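Local structure of Mgp-operon protein 3 (Mycoplasma pneumoniae M129, 6TM0) at residues T455-Y460 with A541-V546; F555-V560 with S652-S657; F778-K783 with V846-L851; G808-N813 with F834-F839. The protein is a membrane-associated adhesin that probably mediates attachment of the bacterium to host cells, with sialylated sugars as likely targets. One frame throughout, in Å; residues are numbered along the deposited sequence.

Interaction 1. Residues T455-Y460 with A541-V546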
loop_
_atom_site.group_PDB
_atom_site.type_symbol
_atom_site.label_atom_id
_atom_site.label_comp_id
_atom_site.label_asym_id
_atom_site.label_seq_id
_atom_site.Cartn_x
_atom_site.Cartn_y
_atom_site.Cartn_z
ATOM N N THR A 455 10.848 4.983 -4.995
ATOM C CA THR A 455 10.910 6.301 -5.649
ATOM C C THR A 455 9.843 6.352 -6.763
ATOM O O THR A 455 10.155 6.179 -7.949
ATOM C CB THR A 455 12.381 6.668 -6.076
ATOM O OG1 THR A 455 12.838 5.871 -7.172
ATOM C CG2 THR A 455 13.366 6.546 -4.943
ATOM N N ALA A 456 8.566 6.571 -6.355
ATOM C CA ALA A 456 7.401 6.537 -7.253
ATOM C C ALA A 456 6.465 7.790 -7.252
ATOM O O ALA A 456 5.754 8.019 -8.240
ATOM C CB ALA A 456 6.581 5.283 -6.969
ATOM N N GLN A 457 6.410 8.552 -6.158
ATOM C CA GLN A 457 5.466 9.677 -6.078
ATOM C C GLN A 457 6.103 10.871 -5.386
ATOM O O GLN A 457 6.926 10.661 -4.493
ATOM C CB GLN A 457 4.197 9.242 -5.285
ATOM C CG GLN A 457 3.503 7.968 -5.802
ATOM C CD GLN A 457 2.155 7.688 -5.204
ATOM O OE1 GLN A 457 1.309 8.579 -5.079
ATOM N NE2 GLN A 457 1.908 6.427 -4.863
ATOM N N LEU A 458 5.703 12.115 -5.756
ATOM C CA LEU A 458 6.235 13.329 -5.112
ATOM C C LEU A 458 5.234 14.482 -4.943
ATOM O O LEU A 458 4.160 14.468 -5.540
ATOM C CB LEU A 458 7.535 13.866 -5.776
ATOM C CG LEU A 458 7.625 14.273 -7.272
ATOM C CD1 LEU A 458 6.686 15.416 -7.636
ATOM C CD2 LEU A 458 9.029 14.740 -7.586
ATOM N N ALA A 459 5.628 15.491 -4.137
ATOM C CA ALA A 459 4.927 16.747 -3.851
ATOM C C ALA A 459 5.952 17.808 -3.534
ATOM O O ALA A 459 7.092 17.462 -3.229
ATOM C CB ALA A 459 3.990 16.584 -2.684
ATOM N N TYR A 460 5.565 19.093 -3.600
ATOM C CA TYR A 460 6.472 20.219 -3.387
ATOM C C TYR A 460 5.892 21.226 -2.417
ATOM O O TYR A 460 4.851 21.813 -2.678
ATOM C CB TYR A 460 6.835 20.872 -4.740
ATOM C CG TYR A 460 7.690 22.113 -4.620
ATOM C CD1 TYR A 460 7.111 23.372 -4.463
ATOM C CD2 TYR A 460 9.080 22.032 -4.641
ATOM C CE1 TYR A 460 7.894 24.517 -4.314
ATOM C CE2 TYR A 460 9.872 23.168 -4.486
ATOM C CZ TYR A 460 9.274 24.412 -4.339
ATOM O OH TYR A 460 10.042 25.540 -4.185
ATOM N N ALA A 541 -1.029 5.312 -1.232
ATOM C CA ALA A 541 -2.101 5.655 -2.164
ATOM C C ALA A 541 -1.761 6.971 -2.853
ATOM O O ALA A 541 -1.904 7.073 -4.077
ATOM C CB ALA A 541 -3.437 5.752 -1.422
ATOM N N GLY A 542 -1.249 7.924 -2.075
ATOM C CA GLY A 542 -0.805 9.202 -2.596
ATOM C C GLY A 542 -0.512 10.270 -1.575
ATOM O O GLY A 542 -0.755 10.089 -0.381
ATOM N N LEU A 543 0.048 11.381 -2.070
ATOM C CA LEU A 543 0.365 12.612 -1.346
ATOM C C LEU A 543 0.010 13.785 -2.212
ATOM O O LEU A 543 0.183 13.726 -3.433
ATOM C CB LEU A 543 1.828 12.752 -0.831
ATOM C CG LEU A 543 3.139 12.279 -1.590
ATOM C CD1 LEU A 543 2.984 12.005 -3.074
ATOM C CD2 LEU A 543 4.260 13.243 -1.380
ATOM N N ASP A 544 -0.513 14.842 -1.599
ATOM C CA ASP A 544 -0.862 16.063 -2.321
ATOM C C ASP A 544 -0.738 17.266 -1.423
ATOM O O ASP A 544 -0.956 17.165 -0.222
ATOM C CB ASP A 544 -2.261 15.995 -2.968
ATOM C CG ASP A 544 -2.432 16.837 -4.222
ATOM O OD1 ASP A 544 -1.489 16.882 -5.045
ATOM O OD2 ASP A 544 -3.519 17.425 -4.397
ATOM N N VAL A 545 -0.359 18.394 -2.005
ATOM C CA VAL A 545 -0.174 19.660 -1.308
ATOM C C VAL A 545 -1.447 20.501 -1.396
ATOM O O VAL A 545 -2.042 20.608 -2.469
ATOM C CB VAL A 545 1.092 20.419 -1.809
ATOM C CG1 VAL A 545 2.338 19.922 -1.090
ATOM C CG2 VAL A 545 1.268 20.281 -3.317
ATOM N N VAL A 546 -1.886 21.062 -0.262
ATOM C CA VAL A 546 -3.066 21.934 -0.197
ATOM C C VAL A 546 -2.951 22.885 1.009
ATOM O O VAL A 546 -2.558 22.452 2.105
ATOM C CB VAL A 546 -4.420 21.172 -0.278
ATOM C CG1 VAL A 546 -4.589 20.181 0.872
ATOM C CG2 VAL A 546 -5.605 22.125 -0.381
#
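Leu-543 and Val-545 of strand 541-546 lean against Ala-459 of strand 457-460. The two short strands run nearly parallel, 11° apart with axes 6.4 Å from each other, yet share no hydrogen bonds and belong to different sheets. This is packing between neighbouring sheets, as between the blades of a beta-propeller, consistent with the propeller character of the family. At the start, Ala-541 and Gly-542 both face Ala-553 in a classic beta bulge. Glycine suits position 542, because the amide of Gln-457 lies against its CA: OE1 of Gln-457 is 3.3 Å from CA of Gly-542, while its NE2 makes a weak hydrogen bond to Ile-540 O. Leu-543 fills the middle of the contact. Its CG lies between the backbone N and the carbonyl carbon (chi1 38°), and its two methyls lie along the near side of the facing strand. CD1 rests beside CB of Gln-457, and CD2 is 3.6 Å from CB of Ala-459. Val-466 and Met-468 of the next strand, 464-468, also touch this leucine. Asp-544 is turned the other way, where its OD2 accepts a hydrogen bond from Ala-784 N. Val-545, a branched residue well suited to an extended chain, closes the row. Its CG1 lies 4.1 Å from CB of Ala-459 and 3.5 Å from the carbonyl O of Tyr-460.

Interaction 2. Residues F555-V560 with S652-S657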
loop_
_atom_site.group_PDB
_atom_site.type_symbol
_atom_site.label_atom_id
_atom_site.label_comp_id
_atom_site.label_asym_id
_atom_site.label_seq_id
_atom_site.Cartn_x
_atom_site.Cartn_y
_atom_site.Cartn_z
ATOM N N PHE A 555 -2.298 2.376 2.759
ATOM C CA PHE A 555 -2.785 1.207 3.460
ATOM C C PHE A 555 -1.598 0.663 4.246
ATOM O O PHE A 555 -0.546 0.392 3.654
ATOM C CB PHE A 555 -3.262 0.146 2.463
ATOM C CG PHE A 555 -4.739 0.163 2.194
ATOM C CD1 PHE A 555 -5.634 -0.380 3.108
ATOM C CD2 PHE A 555 -5.239 0.678 1.006
ATOM C CE1 PHE A 555 -7.011 -0.378 2.852
ATOM C CE2 PHE A 555 -6.613 0.673 0.748
ATOM C CZ PHE A 555 -7.491 0.165 1.684
ATOM N N LYS A 556 -1.747 0.517 5.572
ATOM C CA LYS A 556 -0.694 -0.065 6.412
ATOM C C LYS A 556 -0.453 -1.499 5.920
ATOM O O LYS A 556 -1.405 -2.293 5.892
ATOM C CB LYS A 556 -1.123 -0.078 7.900
ATOM C CG LYS A 556 -0.264 -0.962 8.822
ATOM C CD LYS A 556 -1.097 -1.690 9.901
ATOM C CE LYS A 556 -0.929 -3.199 9.879
ATOM N NZ LYS A 556 0.439 -3.660 10.288
ATOM N N ALA A 557 0.790 -1.809 5.486
ATOM C CA ALA A 557 1.154 -3.161 5.046
ATOM C C ALA A 557 1.319 -4.014 6.279
ATOM O O ALA A 557 1.704 -3.507 7.341
ATOM C CB ALA A 557 2.457 -3.155 4.262
ATOM N N GLY A 558 1.011 -5.298 6.134
ATOM C CA GLY A 558 1.115 -6.270 7.207
ATOM C C GLY A 558 2.549 -6.513 7.601
ATOM O O GLY A 558 3.368 -6.929 6.778
ATOM N N ALA A 559 2.857 -6.195 8.861
ATOM C CA ALA A 559 4.180 -6.386 9.447
ATOM C C ALA A 559 4.063 -7.156 10.774
ATOM O O ALA A 559 3.700 -6.593 11.817
ATOM C CB ALA A 559 4.880 -5.048 9.626
ATOM N N VAL A 560 4.312 -8.474 10.709
ATOM C CA VAL A 560 4.212 -9.384 11.872
ATOM C C VAL A 560 5.592 -9.898 12.329
ATOM O O VAL A 560 6.615 -9.501 11.756
ATOM C CB VAL A 560 3.198 -10.543 11.615
ATOM C CG1 VAL A 560 1.855 -9.994 11.166
ATOM C CG2 VAL A 560 3.724 -11.567 10.606
ATOM N N SER A 652 11.433 -10.039 12.503
ATOM C CA SER A 652 10.365 -9.262 11.866
ATOM C C SER A 652 10.113 -9.684 10.412
ATOM O O SER A 652 11.067 -9.885 9.656
ATOM C CB SER A 652 10.654 -7.766 11.961
ATOM O OG SER A 652 9.434 -7.055 12.094
ATOM N N LEU A 653 8.817 -9.822 10.033
ATOM C CA LEU A 653 8.350 -10.218 8.699
ATOM C C LEU A 653 7.354 -9.194 8.173
ATOM O O LEU A 653 6.547 -8.706 8.967
ATOM C CB LEU A 653 7.675 -11.599 8.788
ATOM C CG LEU A 653 7.166 -12.219 7.485
ATOM C CD1 LEU A 653 7.649 -13.637 7.355
ATOM C CD2 LEU A 653 5.659 -12.169 7.420
ATOM N N ILE A 654 7.390 -8.888 6.833
ATOM C CA ILE A 654 6.479 -7.944 6.141
ATOM C C ILE A 654 5.861 -8.557 4.859
ATOM O O ILE A 654 6.595 -9.085 4.006
ATOM C CB ILE A 654 7.088 -6.533 5.851
ATOM C CG1 ILE A 654 7.672 -5.857 7.103
ATOM C CG2 ILE A 654 6.053 -5.613 5.167
ATOM C CD1 ILE A 654 8.662 -4.761 6.791
ATOM N N ASN A 655 4.514 -8.424 4.720
ATOM C CA ASN A 655 3.709 -8.881 3.578
ATOM C C ASN A 655 3.562 -7.745 2.564
ATOM O O ASN A 655 3.641 -6.570 2.933
ATOM C CB ASN A 655 2.306 -9.338 4.038
ATOM C CG ASN A 655 2.261 -10.404 5.124
ATOM O OD1 ASN A 655 3.209 -11.184 5.355
ATOM N ND2 ASN A 655 1.132 -10.475 5.801
ATOM N N ALA A 656 3.326 -8.091 1.282
ATOM C CA ALA A 656 3.135 -7.107 0.203
ATOM C C ALA A 656 1.647 -6.833 0.023
ATOM O O ALA A 656 1.164 -6.730 -1.105
ATOM C CB ALA A 656 3.756 -7.618 -1.098
ATOM N N SER A 657 0.919 -6.722 1.162
ATOM C CA SER A 657 -0.531 -6.522 1.259
ATOM C C SER A 657 -0.912 -5.875 2.623
ATOM O O SER A 657 -0.031 -5.803 3.476
ATOM C CB SER A 657 -1.248 -7.851 1.023
ATOM O OG SER A 657 -1.845 -8.363 2.197
#
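Val-560 and Leu-653 lie side by side and point the same way, CG2 of the valine 3.8 Å from CD2 of the leucine. Leu-653 runs alongside its neighbour, its chi1 of -178° carrying CG away from the backbone N, and Leu-165 of strand 165-167 touches it as well. The other face of the pair carries Ala-559 and Ile-654, whose CB and CG1 meet at 3.8 Å. The short alanine fits here, since Leu-513 of helix 503-513 packs on it too. Ile-654 divides its branches: CG1 goes to Ala-559, while CG2 lies 3.4 Å from Gly-558 O, with CB of Ala-557 more loosely beside it.

Between these faces runs the backbone ladder. Leu-653 N gives a straight bond to Val-560 O (2.8 Å, 168°), whereas the return bond from Val-560 N to Leu-653 O is weak. Further along, Asn-655 N points nearly head-on at the carbonyl of Gly-558, 2.8 Å from its O. The N of Gly-558 then binds not Asn-655 but Ser-657 O, 2.9 Å away and in the carbonyl plane, so the regular register is lost there.

At the polar edge the amide of Asn-655 is held at both ends, OD1 by Tyr-229 OH and ND2 by the carbonyls of Leu-659 and Asn-660. Lys-556 bends forward over its own chain, bringing NZ 3.2 Å from Ala-557 O and above that carbonyl plane. The whole is an antiparallel strand pairing in a mixed sheet, regular at Ala-559 and Val-560 and giving way to an irregular connection where the long strand 549-563 is interrupted.

Interaction 3. Residues F778-K783 with V846-L851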
loop_
_atom_site.group_PDB
_atom_site.type_symbol
_atom_site.label_atom_id
_atom_site.label_comp_id
_atom_site.label_asym_id
_atom_site.label_seq_id
_atom_site.Cartn_x
_atom_site.Cartn_y
_atom_site.Cartn_z
ATOM N N PHE A 778 -6.549 -2.314 -2.104
ATOM C CA PHE A 778 -5.577 -1.437 -2.748
ATOM C C PHE A 778 -6.160 -0.034 -2.825
ATOM O O PHE A 778 -7.358 0.104 -3.055
ATOM C CB PHE A 778 -5.222 -2.027 -4.114
ATOM C CG PHE A 778 -4.825 -1.092 -5.222
ATOM C CD1 PHE A 778 -5.779 -0.578 -6.091
ATOM C CD2 PHE A 778 -3.493 -0.810 -5.465
ATOM C CE1 PHE A 778 -5.409 0.253 -7.135
ATOM C CE2 PHE A 778 -3.126 0.020 -6.516
ATOM C CZ PHE A 778 -4.084 0.532 -7.351
ATOM N N GLY A 779 -5.320 0.973 -2.591
ATOM C CA GLY A 779 -5.685 2.390 -2.621
ATOM C C GLY A 779 -4.826 3.166 -3.597
ATOM O O GLY A 779 -3.599 3.046 -3.563
ATOM N N THR A 780 -5.452 3.971 -4.471
ATOM C CA THR A 780 -4.760 4.748 -5.510
ATOM C C THR A 780 -5.373 6.120 -5.770
ATOM O O THR A 780 -6.568 6.321 -5.571
ATOM C CB THR A 780 -4.719 3.931 -6.822
ATOM O OG1 THR A 780 -3.750 4.465 -7.722
ATOM C CG2 THR A 780 -6.082 3.814 -7.513
ATOM N N GLY A 781 -4.527 7.029 -6.233
ATOM C CA GLY A 781 -4.876 8.356 -6.699
ATOM C C GLY A 781 -5.364 9.377 -5.714
ATOM O O GLY A 781 -6.336 10.074 -6.002
ATOM N N LEU A 782 -4.655 9.553 -4.603
ATOM C CA LEU A 782 -5.046 10.585 -3.652
ATOM C C LEU A 782 -4.846 11.992 -4.256
ATOM O O LEU A 782 -3.754 12.319 -4.724
ATOM C CB LEU A 782 -4.329 10.447 -2.303
ATOM C CG LEU A 782 -4.687 11.560 -1.328
ATOM C CD1 LEU A 782 -5.604 11.089 -0.248
ATOM C CD2 LEU A 782 -3.456 12.362 -0.891
ATOM N N LYS A 783 -5.921 12.785 -4.279
ATOM C CA LYS A 783 -5.909 14.141 -4.786
ATOM C C LYS A 783 -6.719 15.026 -3.898
ATOM O O LYS A 783 -7.888 14.735 -3.624
ATOM C CB LYS A 783 -6.458 14.222 -6.219
ATOM C CG LYS A 783 -5.419 14.677 -7.241
ATOM C CD LYS A 783 -5.302 16.187 -7.392
ATOM C CE LYS A 783 -4.072 16.575 -8.172
ATOM N NZ LYS A 783 -4.129 16.136 -9.595
ATOM N N VAL A 846 -13.810 -1.116 -13.794
ATOM C CA VAL A 846 -12.616 -0.328 -14.144
ATOM C C VAL A 846 -11.406 -0.938 -13.464
ATOM O O VAL A 846 -11.465 -1.147 -12.256
ATOM C CB VAL A 846 -12.801 1.183 -13.751
ATOM C CG1 VAL A 846 -11.504 1.985 -13.887
ATOM C CG2 VAL A 846 -13.927 1.840 -14.548
ATOM N N ASP A 847 -10.306 -1.195 -14.224
ATOM C CA ASP A 847 -9.034 -1.737 -13.704
ATOM C C ASP A 847 -8.311 -0.616 -12.987
ATOM O O ASP A 847 -7.902 0.337 -13.640
ATOM C CB ASP A 847 -8.138 -2.307 -14.840
ATOM C CG ASP A 847 -6.994 -3.223 -14.391
ATOM O OD1 ASP A 847 -6.403 -2.965 -13.305
ATOM O OD2 ASP A 847 -6.698 -4.209 -15.116
ATOM N N LEU A 848 -8.166 -0.717 -11.650
ATOM C CA LEU A 848 -7.551 0.335 -10.835
ATOM C C LEU A 848 -6.023 0.434 -10.939
ATOM O O LEU A 848 -5.459 1.451 -10.523
ATOM C CB LEU A 848 -7.968 0.197 -9.365
ATOM C CG LEU A 848 -9.380 0.597 -8.944
ATOM C CD1 LEU A 848 -9.609 0.243 -7.485
ATOM C CD2 LEU A 848 -9.614 2.092 -9.122
ATOM N N THR A 849 -5.353 -0.607 -11.472
ATOM C CA THR A 849 -3.884 -0.609 -11.605
ATOM C C THR A 849 -3.405 0.233 -12.797
ATOM O O THR A 849 -2.206 0.525 -12.925
ATOM C CB THR A 849 -3.337 -2.048 -11.691
ATOM O OG1 THR A 849 -3.828 -2.703 -12.872
ATOM C CG2 THR A 849 -3.621 -2.873 -10.434
ATOM N N THR A 850 -4.350 0.622 -13.663
ATOM C CA THR A 850 -4.074 1.368 -14.877
ATOM C C THR A 850 -4.357 2.883 -14.724
ATOM O O THR A 850 -4.619 3.549 -15.724
ATOM C CB THR A 850 -4.819 0.704 -16.048
ATOM O OG1 THR A 850 -6.234 0.771 -15.853
ATOM C CG2 THR A 850 -4.399 -0.741 -16.266
ATOM N N LEU A 851 -4.265 3.444 -13.500
ATOM C CA LEU A 851 -4.500 4.879 -13.322
ATOM C C LEU A 851 -3.301 5.662 -13.798
ATOM O O LEU A 851 -2.217 5.555 -13.215
ATOM C CB LEU A 851 -4.882 5.269 -11.886
ATOM C CG LEU A 851 -5.042 6.767 -11.618
ATOM C CD1 LEU A 851 -6.400 7.262 -12.047
ATOM C CD2 LEU A 851 -4.838 7.072 -10.173
#
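Thr-780 and Leu-848 approach to 7.5 Å between CA atoms, and Gly-781 and Leu-851 to the same distance. At that spacing the strand 779-783, kinked at Gly-781, and the turning loop of 846-851 meet mainly through side chains, with no backbone pairing. Gly-781 has a positive phi of 68°, readily adopted by glycine, and its bare CA takes CD2 of Leu-851 at 3.7 Å. The same methyl lies beside OG1 of Thr-780, a hydroxyl hydrogen-bonded to Asp-471 OD2. Phe-778 presents the edge of its ring to Leu-848, CE1 lying 3.4 Å from the leucine CB and near the ring plane. CG2 of Thr-780 lies 3.9 Å from Leu-848 O, with CD2 of that leucine a little farther.

Behind the touching leucines the loop is braced by its own polar groups. OD1 of Asp-847 receives both N and OG1 of Thr-849, from the same face of the carboxylate, while OG1 of Thr-850 binds the backbone O of Asp-847 at 2.8 Å. Aspartate and threonine suit this tight bend because their short side chains can bond back to nearby main chain. The arrangement is an Asx turn leading into strand 851-857, packed against the start of strand 779-786.

Interaction 4. Residues G808-N813 with F834-F839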
loop_
_atom_site.group_PDB
_atom_site.type_symbol
_atom_site.label_atom_id
_atom_site.label_comp_id
_atom_site.label_asym_id
_atom_site.label_seq_id
_atom_site.Cartn_x
_atom_site.Cartn_y
_atom_site.Cartn_z
ATOM N N GLY A 808 -15.046 1.402 -4.008
ATOM C CA GLY A 808 -15.672 2.701 -3.797
ATOM C C GLY A 808 -14.734 3.846 -3.541
ATOM O O GLY A 808 -13.559 3.626 -3.270
ATOM N N VAL A 809 -15.264 5.069 -3.557
ATOM C CA VAL A 809 -14.456 6.266 -3.331
ATOM C C VAL A 809 -14.435 6.697 -1.859
ATOM O O VAL A 809 -15.481 6.794 -1.213
ATOM C CB VAL A 809 -14.845 7.439 -4.277
ATOM C CG1 VAL A 809 -16.241 7.984 -3.973
ATOM C CG2 VAL A 809 -13.804 8.554 -4.246
ATOM N N VAL A 810 -13.242 7.014 -1.356
ATOM C CA VAL A 810 -13.146 7.533 0.002
ATOM C C VAL A 810 -12.805 9.021 -0.071
ATOM O O VAL A 810 -12.119 9.464 -1.003
ATOM C CB VAL A 810 -12.277 6.721 1.029
ATOM C CG1 VAL A 810 -11.955 5.308 0.555
ATOM C CG2 VAL A 810 -11.033 7.466 1.483
ATOM N N ARG A 811 -13.366 9.792 0.873
ATOM C CA ARG A 811 -13.166 11.230 0.995
ATOM C C ARG A 811 -12.705 11.542 2.396
ATOM O O ARG A 811 -13.347 11.128 3.379
ATOM C CB ARG A 811 -14.441 12.017 0.663
ATOM C CG ARG A 811 -14.218 13.522 0.565
ATOM C CD ARG A 811 -15.424 14.282 0.034
ATOM N NE ARG A 811 -15.367 15.668 0.490
ATOM C CZ ARG A 811 -16.397 16.505 0.539
ATOM N NH1 ARG A 811 -17.599 16.118 0.135
ATOM N NH2 ARG A 811 -16.233 17.736 0.993
ATOM N N LEU A 812 -11.581 12.286 2.470
ATOM C CA LEU A 812 -10.918 12.731 3.694
ATOM C C LEU A 812 -11.146 14.218 3.830
ATOM O O LEU A 812 -10.775 14.976 2.938
ATOM C CB LEU A 812 -9.428 12.378 3.643
ATOM C CG LEU A 812 -9.112 10.962 3.132
ATOM C CD1 LEU A 812 -7.671 10.815 2.835
ATOM C CD2 LEU A 812 -9.573 9.887 4.103
ATOM N N ASN A 813 -11.843 14.629 4.899
ATOM C CA ASN A 813 -12.229 16.024 5.137
ATOM C C ASN A 813 -11.373 16.683 6.215
ATOM O O ASN A 813 -11.019 16.040 7.203
ATOM C CB ASN A 813 -13.715 16.117 5.452
ATOM C CG ASN A 813 -14.554 15.184 4.611
ATOM O OD1 ASN A 813 -14.631 15.305 3.387
ATOM N ND2 ASN A 813 -15.172 14.206 5.247
ATOM N N PHE A 834 -13.483 11.035 7.681
ATOM C CA PHE A 834 -13.476 9.904 6.743
ATOM C C PHE A 834 -14.879 9.562 6.261
ATOM O O PHE A 834 -15.824 9.487 7.066
ATOM C CB PHE A 834 -12.836 8.663 7.370
ATOM C CG PHE A 834 -12.767 7.432 6.496
ATOM C CD1 PHE A 834 -13.841 6.556 6.412
ATOM C CD2 PHE A 834 -11.595 7.103 5.828
ATOM C CE1 PHE A 834 -13.772 5.406 5.625
ATOM C CE2 PHE A 834 -11.523 5.949 5.043
ATOM C CZ PHE A 834 -12.616 5.108 4.949
ATOM N N SER A 835 -14.991 9.309 4.935
ATOM C CA SER A 835 -16.219 8.877 4.268
ATOM C C SER A 835 -15.905 7.849 3.181
ATOM O O SER A 835 -14.946 8.020 2.436
ATOM C CB SER A 835 -16.988 10.068 3.697
ATOM O OG SER A 835 -17.232 9.963 2.303
ATOM N N TYR A 836 -16.719 6.797 3.083
ATOM C CA TYR A 836 -16.574 5.800 2.027
ATOM C C TYR A 836 -17.926 5.609 1.346
ATOM O O TYR A 836 -18.921 5.377 2.024
ATOM C CB TYR A 836 -16.029 4.473 2.579
ATOM C CG TYR A 836 -16.132 3.317 1.609
ATOM C CD1 TYR A 836 -17.292 2.548 1.530
ATOM C CD2 TYR A 836 -15.065 2.971 0.789
ATOM C CE1 TYR A 836 -17.407 1.504 0.617
ATOM C CE2 TYR A 836 -15.156 1.908 -0.107
ATOM C CZ TYR A 836 -16.331 1.179 -0.192
ATOM O OH TYR A 836 -16.441 0.135 -1.071
ATOM N N THR A 837 -17.960 5.688 0.019
ATOM C CA THR A 837 -19.177 5.487 -0.765
ATOM C C THR A 837 -18.901 4.383 -1.789
ATOM O O THR A 837 -17.999 4.541 -2.622
ATOM C CB THR A 837 -19.631 6.784 -1.444
ATOM O OG1 THR A 837 -19.610 7.863 -0.507
ATOM C CG2 THR A 837 -20.996 6.653 -2.065
ATOM N N PRO A 838 -19.630 3.246 -1.733
ATOM C CA PRO A 838 -19.369 2.174 -2.706
ATOM C C PRO A 838 -19.811 2.652 -4.063
ATOM O O PRO A 838 -20.834 3.329 -4.150
ATOM C CB PRO A 838 -20.260 1.021 -2.231
ATOM C CG PRO A 838 -20.733 1.410 -0.887
ATOM C CD PRO A 838 -20.736 2.887 -0.828
ATOM N N PHE A 839 -19.040 2.371 -5.109
ATOM C CA PHE A 839 -19.468 2.805 -6.430
ATOM C C PHE A 839 -20.250 1.700 -7.148
ATOM O O PHE A 839 -20.177 0.549 -6.727
ATOM C CB PHE A 839 -18.298 3.370 -7.254
ATOM C CG PHE A 839 -16.978 2.633 -7.249
ATOM C CD1 PHE A 839 -16.928 1.263 -7.452
ATOM C CD2 PHE A 839 -15.779 3.329 -7.165
ATOM C CE1 PHE A 839 -15.705 0.595 -7.477
ATOM C CE2 PHE A 839 -14.559 2.662 -7.191
ATOM C CZ PHE A 839 -14.528 1.297 -7.343
#
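Phe-839 swings back over Gly-808 because its CG sits between the backbone N and the carbonyl carbon, with chi1 at 44°. This lays one ring face over the glycine: CA of Gly-808 is 3.6 Å from the centroid of the Phe-839 ring, a CH-pi contact. Tyr-836, with CG opposite its backbone N (chi1 168°), sends its ring along the same end of strand 808-813. Glycine suits this spot, since its chain passes between two aromatic side chains.

From there the strands pair antiparallel. Val-809 and Thr-837 exchange N-H and C=O, with Thr-837 N 3.0 Å from Val-809 O, and Arg-811 and Ser-835 do likewise, with Arg-811 N 2.8 Å from Ser-835 O. Val-810, Leu-812, Phe-834 and Tyr-836 share one face. There CG1 of Val-810 meets the Tyr-836 ring at its edge, 3.9 Å from CD2, while CG2 lies 3.9 Å from CE2 of Phe-834. That phenyl ring also receives CD2 of Leu-812 and stacks on His-731.

The opposite face, with Arg-811, Ser-835 and Thr-837, is more polar. Arg-811 extends to Glu-899 in a salt bridge and to Ala-914 O, and Thr-837 OG1 bonds Ala-915 O. At the strand end Asn-813 OD1 binds Ser-800 OG. The chemistry therefore divides by face: aromatic and aliphatic groups pack on one side against strands 693-699 and 799-805, and on the other the buried guanidinium charge is probably offset in part by the carboxylate of Glu-899.

In the fold
All four contacts are largely buried; interaction 2 is wholly so, while the others have partly exposed residues and interaction 4 alone an exposed one, Pro-838. Interactions 2 and 4 are antiparallel pairings within a sheet and rest on backbone hydrogen bonds, whereas interactions 1 and 3 join separate elements through side chains. Interactions 1 and 2 reach the same mixed sheet, through the successive strands 538-546 and 549-563. Interaction 3 touches both: Ala-541 CB lies 3.5 Å from Gly-779 O, and the ring of Phe-555 packs on the backbone at Phe-778 and Gly-779. Interaction 4 is nested in the loop that interaction 3 closes, and Leu-782 links them by packing on Leu-812.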